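Local coordinates for conserved domain protein (Bacillus anthracis, PDB 3FBQ) that is of unknown function but folds into two all-beta domains that probably belong to the E-set, immunoglobulin-like class, at residues K168-P173 / I177-Q182. Numbering follows the deposited sequence.
Sequences KVAMSP and ILYYNQ
The beta hairpin of strands 162-171 and 175-184 closes here through two antiparallel hydrogen-bonded pairs, Lys168 with Tyr179 and Ala170 with Ile177. Tyr179 N donates to Lys168 O at 2.9 Å, and Lys168 N returns a longer bond to Tyr179 O (3.2 Å). Nearer the turn, Ala170 N donates to Ile177 O (3.0 Å), in the carbonyl plane on a lone pair, and Ile177 N returns a bond to Ala170 O (2.7 Å). Between the two hydrogen-bonded pairs, Val169 and Leu178 form a non-hydrogen-bonded pair whose side chains run side by side; CG2 of Val169 touches CD2 of Leu178 at 3.5 Å. On the other face, the Lys168 chain runs alongside the Tyr179 ring, from CB, 3.3 Å from Tyr179 CD2, to CE, 4.1 Å above the ring plane and offset toward the rim. Ile177 CG2 approaches the opposite side, while Ala170 CB reaches the edge, 4.3 Å from Tyr179 CE2. The ammonium of Lys168 is too distant for more than a weak cation-pi attraction. Tyr179 OH instead hydrogen-bonds Arg52 NE, linking this face to the N-terminal part of the chain. Strand 149-157 flanks the hairpin beside Val169, strand 224-231 pairs with Leu178, and Leu178 packs inward on Leu199 and Val201 of strand 196-203.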
loop_
_atom_site.group_PDB
_atom_site.type_symbol
_atom_site.label_atom_id
_atom_site.label_comp_id
_atom_site.label_asym_id
_atom_site.label_seq_id
_atom_site.Cartn_x
_atom_site.Cartn_y
_atom_site.Cartn_z
ATOM N N LYS A 168 -26.013 16.005 15.536
ATOM C CA LYS A 168 -26.504 16.528 14.290
ATOM C C LYS A 168 -27.333 15.530 13.541
ATOM O O LYS A 168 -27.149 14.323 13.698
ATOM C CB LYS A 168 -25.329 16.934 13.421
ATOM C CG LYS A 168 -25.663 18.152 12.623
ATOM C CD LYS A 168 -24.809 18.267 11.389
ATOM C CE LYS A 168 -23.328 18.554 11.712
ATOM N NZ LYS A 168 -23.232 19.563 12.815
ATOM N N VAL A 169 -28.216 16.011 12.689
ATOM C CA VAL A 169 -28.928 15.095 11.826
ATOM C C VAL A 169 -28.858 15.648 10.400
ATOM O O VAL A 169 -28.859 16.867 10.243
ATOM C CB VAL A 169 -30.393 14.886 12.332
ATOM C CG1 VAL A 169 -31.195 16.201 12.294
ATOM C CG2 VAL A 169 -31.102 13.753 11.578
ATOM N N ALA A 170 -28.761 14.790 9.371
ATOM C CA ALA A 170 -28.701 15.289 7.996
ATOM C C ALA A 170 -29.446 14.406 6.989
ATOM O O ALA A 170 -29.211 13.236 6.934
ATOM C CB ALA A 170 -27.251 15.541 7.564
ATOM N N MET A 171 -30.319 14.986 6.165
ATOM C CA MET A 171 -31.280 14.188 5.420
ATOM C C MET A 171 -31.135 14.458 3.928
ATOM O O MET A 171 -31.425 15.557 3.492
ATOM C CB MET A 171 -32.705 14.457 5.958
ATOM C CG MET A 171 -32.818 14.392 7.570
ATOM S SD MET A 171 -34.249 15.335 8.343
ATOM C CE MET A 171 -33.637 17.024 8.593
ATOM N N SER A 172 -30.624 13.484 3.166
ATOM C CA SER A 172 -30.589 13.563 1.712
ATOM C C SER A 172 -31.799 12.870 1.155
ATOM O O SER A 172 -32.604 12.344 1.886
ATOM C CB SER A 172 -29.368 12.855 1.141
ATOM O OG SER A 172 -29.496 11.429 1.174
ATOM N N PRO A 173 -31.931 12.839 -0.159
ATOM C CA PRO A 173 -33.119 12.207 -0.710
ATOM C C PRO A 173 -33.099 10.663 -0.628
ATOM O O PRO A 173 -34.152 9.986 -0.786
ATOM C CB PRO A 173 -33.076 12.637 -2.177
ATOM C CG PRO A 173 -32.276 13.840 -2.159
ATOM C CD PRO A 173 -31.245 13.656 -1.159
ATOM N N ILE A 177 -28.231 10.968 7.977
ATOM C CA ILE A 177 -27.050 10.734 8.883
ATOM C C ILE A 177 -27.226 11.176 10.319
ATOM O O ILE A 177 -27.644 12.282 10.575
ATOM C CB ILE A 177 -25.813 11.464 8.363
ATOM C CG1 ILE A 177 -25.521 11.075 6.902
ATOM C CG2 ILE A 177 -24.624 11.198 9.262
ATOM C CD1 ILE A 177 -24.531 11.979 6.272
ATOM N N LEU A 178 -26.913 10.313 11.267
ATOM C CA LEU A 178 -26.875 10.750 12.685
ATOM C C LEU A 178 -25.440 10.966 13.211
ATOM O O LEU A 178 -24.645 10.028 13.276
ATOM C CB LEU A 178 -27.629 9.780 13.600
ATOM C CG LEU A 178 -29.119 9.585 13.266
ATOM C CD1 LEU A 178 -29.695 8.575 14.206
ATOM C CD2 LEU A 178 -29.980 10.838 13.245
ATOM N N TYR A 179 -25.127 12.200 13.577
ATOM C CA TYR A 179 -23.869 12.483 14.206
ATOM C C TYR A 179 -24.011 12.482 15.714
ATOM O O TYR A 179 -24.901 13.094 16.292
ATOM C CB TYR A 179 -23.452 13.859 13.838
ATOM C CG TYR A 179 -23.166 14.055 12.401
ATOM C CD1 TYR A 179 -21.864 13.867 11.893
ATOM C CD2 TYR A 179 -24.188 14.509 11.515
ATOM C CE1 TYR A 179 -21.581 14.101 10.583
ATOM C CE2 TYR A 179 -23.899 14.753 10.163
ATOM C CZ TYR A 179 -22.594 14.546 9.717
ATOM O OH TYR A 179 -22.302 14.780 8.398
ATOM N N TYR A 180 -23.072 11.853 16.369
ATOM C CA TYR A 180 -23.146 11.803 17.803
ATOM C C TYR A 180 -21.820 11.313 18.449
ATOM O O TYR A 180 -20.832 11.051 17.745
ATOM C CB TYR A 180 -24.305 10.895 18.150
ATOM C CG TYR A 180 -23.987 9.467 17.820
ATOM C CD1 TYR A 180 -24.126 8.973 16.513
ATOM C CD2 TYR A 180 -23.516 8.598 18.823
ATOM C CE1 TYR A 180 -23.800 7.633 16.225
ATOM C CE2 TYR A 180 -23.197 7.255 18.546
ATOM C CZ TYR A 180 -23.337 6.789 17.263
ATOM O OH TYR A 180 -23.045 5.479 17.046
ATOM N N ASN A 181 -21.806 11.204 19.787
ATOM C CA ASN A 181 -20.581 10.820 20.528
ATOM C C ASN A 181 -20.887 10.184 21.839
ATOM O O ASN A 181 -21.956 10.404 22.377
ATOM C CB ASN A 181 -19.637 11.992 20.779
ATOM C CG ASN A 181 -20.297 13.111 21.500
ATOM O OD1 ASN A 181 -20.754 13.000 22.644
ATOM N ND2 ASN A 181 -20.348 14.224 20.830
ATOM N N GLN A 182 -19.921 9.412 22.346
ATOM C CA GLN A 182 -20.023 8.729 23.619
ATOM C C GLN A 182 -19.080 9.451 24.518
ATOM O O GLN A 182 -18.029 9.907 24.062
ATOM C CB GLN A 182 -19.628 7.242 23.510
ATOM C CG GLN A 182 -18.298 6.931 22.837
ATOM C CD GLN A 182 -18.005 5.420 22.733
ATOM O OE1 GLN A 182 -16.969 4.911 23.239
ATOM N NE2 GLN A 182 -18.891 4.701 22.050
#